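Local atomic coordinates of dioxygenase (PDB entry 5V2D), a protein that probably cleaves the central double bond of lignin-derived stilbenes with molecular oxygen, using a non-haem iron centre, as a member of the carotenoid cleavage oxygenase family. Residues G303-N307 with E372-C376; G388-A392 with F435-F440; A345-W350 with P363-Y369. One frame throughout, in Å; residues are numbered along the deposited sequence.

Contact 1: G303-N307 with E372-C376; sequences GHTLN and EFPRC. With FE (Fe (III) ion), chain E.
H304 and E372 are brought together by two torsions: the imidazole CG of H304 stands beside its own backbone N (chi1 -73°), and the E372 chain folds at chi2 (-67°) so that its carboxylate comes up against the segment G303-N307. The carboxylate then takes two bonds from one residue. E372 OE1 receives the backbone N of H304 at 3.0 Å on the syn lone pair. E372 OE2 receives ND1 of H304 at 2.7 Å, nearly straight and close to the ring plane. The two flat groups meet steeply, their planes 72° apart, with the imidazole N-H arriving somewhat out of the carboxylate plane. F373 N also donates to E372 OE2, at 2.7 Å, from the anti side and from the opposite face of the carboxylate plane to the imidazole; three N-H groups of these two segments thus hold the two oxygens. With ND1 tied to glutamate, H304 NE2 binds the iron FE at 2.1 Å; H188, H239 and H495 complete the set of four histidines, and a water is also bound to the metal. A four-histidine iron centre with second-shell glutamates on three of the ligands is the hallmark of the carotenoid cleavage oxygenase family, a seven-bladed beta-propeller with the metal on its axis. Accepting the ND1 proton, E372 would probably make the imidazole a stronger electron donor to iron. Farther along, the contact turns apolar: P374 presents its ring to H304 and L306, with P374 CD 3.7 Å from CB of H304 and P374 CB 3.8 Å from CB of L306. The CD1 branch of L306 reaches past the proline to the backbone carbonyl carbon C of R375 (3.6 Å). R375 itself heads the other way, to P438 O and the carboxylate of E437, and SG of C376 packs 3.9 Å from CG of N307.

Contact 2: G388-A392 with F435-F440; sequences GFLLA and FQEPIF
This is a buried, largely apolar packing, with no polar bond between the segments, of strand residues G388-A392 against the irregular part and following strand of F435-F440. The first belongs to the sheet that includes 371-375, the second to the neighbouring sheet of which 433-442 is an outer strand. The facing parts run antiparallel, 170° apart, yet even the nearest CA atoms, those of L391 and F435, are 7.2 Å from each other, beyond beta pairing, and side chains fill the interval. F389 and L391, alternate residues of one strand, both point across. For L391, chi1 (-57°) carries the branch point toward 435-440 and the extended chi2 spreads the methyls: CD2 of L391 lies 3.7 Å from CB of F435 and 3.9 Å from CD of P438, meeting the proline tip to tip, while CD1 of L391 rests 3.5 Å from the carbonyl O of Q436. Such side-chain packing between adjacent four- or five-stranded antiparallel sheets is how the blades of a beta-propeller are joined. At the other end F389 and F440 have near-parallel ring planes (14°), but their centroids are 5.4 Å apart and the rings barely overlap; CE1 of F389 touches CD1 of F440 at 3.4 Å. H416 also meets the F389 ring. Between the two hydrophobic ends E437 turns away from L391, its carboxylate bonded to ND1 of the iron ligand H495 and to G496 N.

Contact 3: A345-W350 with P363-Y369; sequences ACLMRW and PQPLTDY
Backbone bonds define the pairing of A345-W350 with P363-Y369, the two arms of an antiparallel hairpin at the outer edge of a propeller blade. R349 and Q364 form a hydrogen-bonded pair: R349 N donates to Q364 O at 2.8 Å, in the carbonyl plane, and Q364 N returns a bond to R349 O at 3.0 Å. M348 and P365 form the next, non-hydrogen-bonded pair. Regular pairing then ends, but L366 N still reaches L347 O at 2.8 Å, with a weak bond from T367 N to the same oxygen.

Side-chain polar contact centres on T367. Its OG1, held between backbone N and carbonyl carbon (chi1 65°), accepts from L347 N at 3.0 Å and donates to Y369 O at 2.8 Å, the latter on a carbonyl lone pair. One hydroxyl thus links strand 345-353 to the chain running on from 364-365, and the two bonds fix its rotation.

Apolar contacts lie on two faces. P363 stacks over the W350 indole, CB of P363 standing 3.6 Å from the centroid of the six-membered ring of W350 and only 2° off its normal, a centred CH-pi contact. M348, bent at chi2 and chi3, crosses obliquely to P363 with SD and curls its CE against CD of P365 at 3.6 Å. With R349 on the other face are L347 and L366, where CD2 of L347 meets CD1 of L366 at 3.9 Å; the R349 guanidinium continues to a salt bridge with D318.

Q364 turns both its N and its O to R349, and L366 N continues to L347 O, so the prolines on either side of Q364 cost these bonds nothing. Their rings, with indole and thioether, supply apolar cover on the W350 side, and the T367 hydroxyl takes over where strand pairing stops.

Overall arrangement
Contact 1 lies nearest the chain centre and carries the metal chemistry; contact 2 is fully buried; contact 3, its centre about 20 Å from that of the chain, is partly exposed. Their bonding follows that order: carboxylate bonds to a histidine's ring and backbone beside the iron, hydrocarbon packing between sheets, backbone pairing with proline contacts at a blade's edge. Contacts 1 and 2 share the sheet of strands 371-375 and 387-392, joined by a probable hydrogen bond from R375 N to F389 O (2.8 Å), and R375 NE probably also bonds P438 O. Contacts 1 and 3 share the sheet containing 301-311, where L306 packs on L347. Y369 of contact 3 in turn touches L390 and A392 of contact 2.

Contact 1: G303-N307 with E372-C376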
# COMPACT_ATOMS: atom_id res chain seq x y z
N GLY A 303 -0.41 11.40 -1.60
CA GLY A 303 -0.96 10.01 -1.38
C GLY A 303 -0.54 9.04 -2.48
O GLY A 303 0.36 9.31 -3.27
N HIS A 304 -1.24 7.90 -2.54
CA HIS A 304 -0.96 6.87 -3.53
C HIS A 304 -1.33 7.31 -4.94
O HIS A 304 -2.33 7.96 -5.16
CB HIS A 304 -1.79 5.63 -3.18
CG HIS A 304 -1.25 4.93 -2.00
ND1 HIS A 304 -1.87 4.94 -0.78
CD2 HIS A 304 -0.19 4.11 -1.89
CE1 HIS A 304 -1.13 4.22 0.06
NE2 HIS A 304 -0.11 3.72 -0.60
N THR A 305 -0.54 6.88 -5.90
CA THR A 305 -0.83 7.11 -7.30
C THR A 305 -2.05 6.38 -7.78
O THR A 305 -2.11 5.14 -7.73
CB THR A 305 0.40 6.67 -8.12
OG1 THR A 305 1.54 7.38 -7.65
CG2 THR A 305 0.23 6.93 -9.61
N LEU A 306 -3.03 7.11 -8.31
CA LEU A 306 -4.15 6.46 -9.01
C LEU A 306 -3.63 6.00 -10.37
O LEU A 306 -3.62 4.82 -10.70
CB LEU A 306 -5.34 7.37 -9.12
CG LEU A 306 -6.42 6.89 -10.10
CD1 LEU A 306 -6.96 5.48 -9.78
CD2 LEU A 306 -7.56 7.93 -10.09
N ASN A 307 -3.11 6.93 -11.15
CA ASN A 307 -2.52 6.66 -12.44
C ASN A 307 -1.77 7.90 -12.89
O ASN A 307 -1.87 8.95 -12.29
CB ASN A 307 -3.55 6.16 -13.49
CG ASN A 307 -2.89 5.46 -14.65
OD1 ASN A 307 -1.77 4.94 -14.56
ND2 ASN A 307 -3.62 5.43 -15.78
N GLU A 372 -8.79 7.45 -0.69
CA GLU A 372 -7.47 6.77 -0.66
C GLU A 372 -7.64 5.35 -1.21
O GLU A 372 -8.74 5.00 -1.74
CB GLU A 372 -6.82 6.80 0.72
CG GLU A 372 -5.55 7.72 0.77
CD GLU A 372 -4.34 7.18 -0.10
OE1 GLU A 372 -3.39 7.95 -0.46
OE2 GLU A 372 -4.34 5.94 -0.39
N PHE A 373 -6.55 4.58 -1.18
CA PHE A 373 -6.51 3.30 -1.80
C PHE A 373 -7.04 3.27 -3.22
O PHE A 373 -7.86 2.39 -3.57
CB PHE A 373 -7.16 2.22 -0.90
CG PHE A 373 -6.34 1.87 0.34
CD1 PHE A 373 -5.18 1.17 0.23
CD2 PHE A 373 -6.77 2.28 1.58
CE1 PHE A 373 -4.45 0.80 1.33
CE2 PHE A 373 -6.08 1.88 2.72
CZ PHE A 373 -4.89 1.13 2.60
N PRO A 374 -6.54 4.11 -4.09
CA PRO A 374 -6.97 4.15 -5.48
C PRO A 374 -6.56 2.96 -6.28
O PRO A 374 -5.54 2.34 -6.03
CB PRO A 374 -6.21 5.39 -6.04
CG PRO A 374 -4.96 5.45 -5.19
CD PRO A 374 -5.42 5.05 -3.83
N ARG A 375 -7.35 2.61 -7.27
CA ARG A 375 -6.99 1.51 -8.19
C ARG A 375 -7.45 1.90 -9.58
O ARG A 375 -8.66 2.22 -9.76
CB ARG A 375 -7.82 0.28 -7.78
CG ARG A 375 -7.81 -0.92 -8.70
CD ARG A 375 -6.39 -1.53 -8.74
NE ARG A 375 -6.16 -2.14 -7.43
CZ ARG A 375 -5.00 -2.75 -7.12
NH1 ARG A 375 -4.06 -2.80 -8.02
NH2 ARG A 375 -4.79 -3.25 -5.94
N CYS A 376 -6.57 1.86 -10.56
CA CYS A 376 -7.02 1.99 -11.94
C CYS A 376 -7.04 0.61 -12.58
O CYS A 376 -6.50 -0.35 -12.03
CB CYS A 376 -6.15 2.94 -12.74
SG CYS A 376 -4.52 2.36 -12.98
FE FE E . 1.16 2.16 -0.03
O HOH W 1 0.70 2.03 1.98

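Contact 2: G388-A392 with F435-F440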
# COMPACT_ATOMS: atom_id res chain seq x y z
N GLY A 388 -11.30 5.51 -12.32
CA GLY A 388 -10.58 5.03 -11.11
C GLY A 388 -11.57 4.53 -10.07
O GLY A 388 -12.75 4.92 -10.10
N PHE A 389 -11.13 3.57 -9.28
CA PHE A 389 -11.86 3.06 -8.19
C PHE A 389 -11.15 3.56 -6.93
O PHE A 389 -9.92 3.67 -6.91
CB PHE A 389 -11.92 1.55 -8.28
CG PHE A 389 -12.57 1.04 -9.54
CD1 PHE A 389 -11.82 0.62 -10.60
CD2 PHE A 389 -13.95 1.09 -9.67
CE1 PHE A 389 -12.42 0.10 -11.76
CE2 PHE A 389 -14.56 0.69 -10.87
CZ PHE A 389 -13.82 0.17 -11.94
N LEU A 390 -11.88 3.86 -5.90
CA LEU A 390 -11.34 4.55 -4.76
C LEU A 390 -12.13 4.10 -3.55
O LEU A 390 -13.30 3.70 -3.67
CB LEU A 390 -11.66 6.08 -4.87
CG LEU A 390 -11.16 6.87 -6.07
CD1 LEU A 390 -11.83 8.22 -6.22
CD2 LEU A 390 -9.69 7.10 -5.92
N LEU A 391 -11.55 4.24 -2.38
CA LEU A 391 -12.27 4.16 -1.14
C LEU A 391 -12.46 5.58 -0.64
O LEU A 391 -11.58 6.46 -0.80
CB LEU A 391 -11.49 3.38 -0.08
CG LEU A 391 -11.10 1.94 -0.46
CD1 LEU A 391 -10.50 1.20 0.73
CD2 LEU A 391 -12.36 1.20 -0.93
N ALA A 392 -13.57 5.83 0.02
CA ALA A 392 -13.82 7.15 0.59
C ALA A 392 -14.54 7.02 1.92
O ALA A 392 -15.16 6.00 2.23
CB ALA A 392 -14.67 7.97 -0.36
N PHE A 435 -14.31 -0.83 4.17
CA PHE A 435 -13.61 -1.53 3.12
C PHE A 435 -12.08 -1.57 3.30
O PHE A 435 -11.50 -0.72 3.91
CB PHE A 435 -13.88 -0.86 1.81
CG PHE A 435 -15.35 -0.89 1.42
CD1 PHE A 435 -15.91 -2.00 0.84
CD2 PHE A 435 -16.12 0.26 1.57
CE1 PHE A 435 -17.25 -2.01 0.50
CE2 PHE A 435 -17.45 0.26 1.22
CZ PHE A 435 -18.01 -0.90 0.68
N GLN A 436 -11.50 -2.57 2.64
CA GLN A 436 -10.06 -2.66 2.41
C GLN A 436 -9.83 -2.43 0.92
O GLN A 436 -10.78 -2.28 0.09
CB GLN A 436 -9.48 -3.97 2.88
CG GLN A 436 -9.93 -4.35 4.28
CD GLN A 436 -9.05 -5.45 4.92
OE1 GLN A 436 -7.99 -5.74 4.44
NE2 GLN A 436 -9.59 -6.12 5.97
N GLU A 437 -8.56 -2.27 0.57
CA GLU A 437 -8.20 -1.88 -0.78
C GLU A 437 -8.82 -2.76 -1.87
O GLU A 437 -8.68 -4.00 -1.84
CB GLU A 437 -6.70 -1.94 -0.99
CG GLU A 437 -6.29 -1.45 -2.39
CD GLU A 437 -4.79 -1.62 -2.70
OE1 GLU A 437 -4.38 -2.78 -2.86
OE2 GLU A 437 -4.03 -0.63 -2.84
N PRO A 438 -9.41 -2.14 -2.89
CA PRO A 438 -10.00 -2.96 -3.94
C PRO A 438 -9.06 -3.35 -5.06
O PRO A 438 -8.09 -2.67 -5.35
CB PRO A 438 -11.12 -1.99 -4.48
CG PRO A 438 -10.47 -0.65 -4.40
CD PRO A 438 -9.71 -0.70 -3.05
N ILE A 439 -9.44 -4.42 -5.78
CA ILE A 439 -8.87 -4.73 -7.06
C ILE A 439 -9.94 -4.62 -8.14
O ILE A 439 -11.15 -4.66 -7.87
CB ILE A 439 -8.28 -6.11 -7.16
CG1 ILE A 439 -9.24 -7.17 -6.58
CG2 ILE A 439 -6.94 -6.18 -6.42
CD1 ILE A 439 -8.99 -8.55 -7.13
N PHE A 440 -9.48 -4.49 -9.38
CA PHE A 440 -10.33 -4.49 -10.55
C PHE A 440 -10.02 -5.71 -11.43
O PHE A 440 -8.84 -5.98 -11.68
CB PHE A 440 -10.22 -3.22 -11.36
CG PHE A 440 -10.88 -3.30 -12.68
CD1 PHE A 440 -12.26 -3.18 -12.76
CD2 PHE A 440 -10.16 -3.54 -13.85
CE1 PHE A 440 -12.93 -3.32 -14.02
CE2 PHE A 440 -10.83 -3.64 -15.07
CZ PHE A 440 -12.19 -3.53 -15.14

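Contact 3: A345-W350 with P363-Y369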
# COMPACT_ATOMS: atom_id res chain seq x y z
N ALA A 345 -8.42 16.91 2.22
CA ALA A 345 -7.87 15.90 1.33
C ALA A 345 -8.87 15.73 0.17
O ALA A 345 -10.08 15.78 0.35
CB ALA A 345 -7.65 14.59 2.07
N CYS A 346 -8.36 15.50 -1.01
CA CYS A 346 -9.16 15.09 -2.14
C CYS A 346 -8.21 14.49 -3.21
O CYS A 346 -6.99 14.60 -3.07
CB CYS A 346 -9.95 16.36 -2.68
SG CYS A 346 -8.83 17.59 -3.41
N LEU A 347 -8.78 13.85 -4.21
CA LEU A 347 -8.05 13.40 -5.38
C LEU A 347 -7.63 14.62 -6.21
O LEU A 347 -8.47 15.49 -6.49
CB LEU A 347 -8.89 12.43 -6.24
CG LEU A 347 -8.09 11.70 -7.33
CD1 LEU A 347 -7.14 10.63 -6.78
CD2 LEU A 347 -9.06 11.09 -8.30
N MET A 348 -6.36 14.68 -6.59
CA MET A 348 -5.81 15.78 -7.38
C MET A 348 -5.02 15.33 -8.57
O MET A 348 -4.51 14.20 -8.63
CB MET A 348 -4.90 16.62 -6.49
CG MET A 348 -5.56 16.98 -5.21
SD MET A 348 -5.39 18.59 -4.52
CE MET A 348 -6.31 19.42 -5.68
N ARG A 349 -4.89 16.23 -9.55
CA ARG A 349 -4.05 16.02 -10.71
C ARG A 349 -2.91 17.01 -10.61
O ARG A 349 -3.15 18.23 -10.54
CB ARG A 349 -4.77 16.23 -12.00
CG ARG A 349 -3.86 16.16 -13.24
CD ARG A 349 -4.66 15.96 -14.54
NE ARG A 349 -5.18 14.59 -14.57
CZ ARG A 349 -5.93 14.06 -15.51
NH1 ARG A 349 -6.20 14.79 -16.61
NH2 ARG A 349 -6.31 12.78 -15.40
N TRP A 350 -1.69 16.50 -10.66
CA TRP A 350 -0.50 17.34 -10.84
C TRP A 350 -0.12 17.34 -12.32
O TRP A 350 -0.18 16.30 -12.99
CB TRP A 350 0.66 16.75 -10.08
CG TRP A 350 0.47 16.63 -8.63
CD1 TRP A 350 0.05 15.55 -7.98
CD2 TRP A 350 0.87 17.57 -7.64
NE1 TRP A 350 0.07 15.77 -6.62
CE2 TRP A 350 0.62 16.99 -6.39
CE3 TRP A 350 1.40 18.87 -7.69
CZ2 TRP A 350 0.82 17.66 -5.20
CZ3 TRP A 350 1.60 19.54 -6.47
CH2 TRP A 350 1.33 18.94 -5.27
N PRO A 363 -1.56 21.51 -7.37
CA PRO A 363 -2.40 20.41 -7.75
C PRO A 363 -3.85 20.91 -7.99
O PRO A 363 -4.25 21.88 -7.38
CB PRO A 363 -2.32 19.51 -6.49
CG PRO A 363 -2.16 20.48 -5.35
CD PRO A 363 -1.27 21.54 -5.90
N GLN A 364 -4.57 20.28 -8.90
CA GLN A 364 -5.94 20.64 -9.28
C GLN A 364 -6.88 19.54 -8.87
O GLN A 364 -6.61 18.38 -9.14
CB GLN A 364 -6.04 20.93 -10.81
CG GLN A 364 -5.06 22.05 -11.28
CD GLN A 364 -5.23 23.40 -10.50
OE1 GLN A 364 -6.34 23.86 -10.28
NE2 GLN A 364 -4.12 23.99 -10.04
N PRO A 365 -8.00 19.90 -8.27
CA PRO A 365 -8.88 18.86 -7.75
C PRO A 365 -9.61 18.08 -8.81
O PRO A 365 -10.04 18.62 -9.80
CB PRO A 365 -9.88 19.62 -6.83
CG PRO A 365 -9.81 21.05 -7.21
CD PRO A 365 -8.46 21.26 -7.91
N LEU A 366 -9.72 16.78 -8.60
CA LEU A 366 -10.52 15.92 -9.40
C LEU A 366 -11.74 15.40 -8.64
O LEU A 366 -12.62 14.83 -9.25
CB LEU A 366 -9.66 14.73 -9.82
CG LEU A 366 -8.43 14.96 -10.63
CD1 LEU A 366 -7.67 13.67 -10.89
CD2 LEU A 366 -8.85 15.57 -12.00
N THR A 367 -11.73 15.48 -7.31
CA THR A 367 -12.91 15.16 -6.53
C THR A 367 -13.02 16.28 -5.52
O THR A 367 -12.07 17.04 -5.26
CB THR A 367 -12.78 13.82 -5.69
OG1 THR A 367 -11.75 13.87 -4.65
CG2 THR A 367 -12.58 12.62 -6.61
N ASP A 368 -14.16 16.38 -4.90
CA ASP A 368 -14.29 17.32 -3.79
C ASP A 368 -14.49 16.54 -2.49
O ASP A 368 -15.02 17.09 -1.54
CB ASP A 368 -15.43 18.29 -4.08
CG ASP A 368 -16.78 17.62 -4.15
OD1 ASP A 368 -16.89 16.35 -4.13
OD2 ASP A 368 -17.77 18.37 -4.18
N TYR A 369 -14.10 15.27 -2.44
CA TYR A 369 -14.21 14.46 -1.22
C TYR A 369 -12.87 13.76 -0.97
O TYR A 369 -12.15 13.46 -1.92
CB TYR A 369 -15.36 13.42 -1.30
CG TYR A 369 -15.33 12.55 -2.53
CD1 TYR A 369 -16.07 12.87 -3.66
CD2 TYR A 369 -14.54 11.37 -2.57
CE1 TYR A 369 -16.07 12.03 -4.79
CE2 TYR A 369 -14.49 10.58 -3.71
CZ TYR A 369 -15.27 10.89 -4.79
OH TYR A 369 -15.21 10.07 -5.90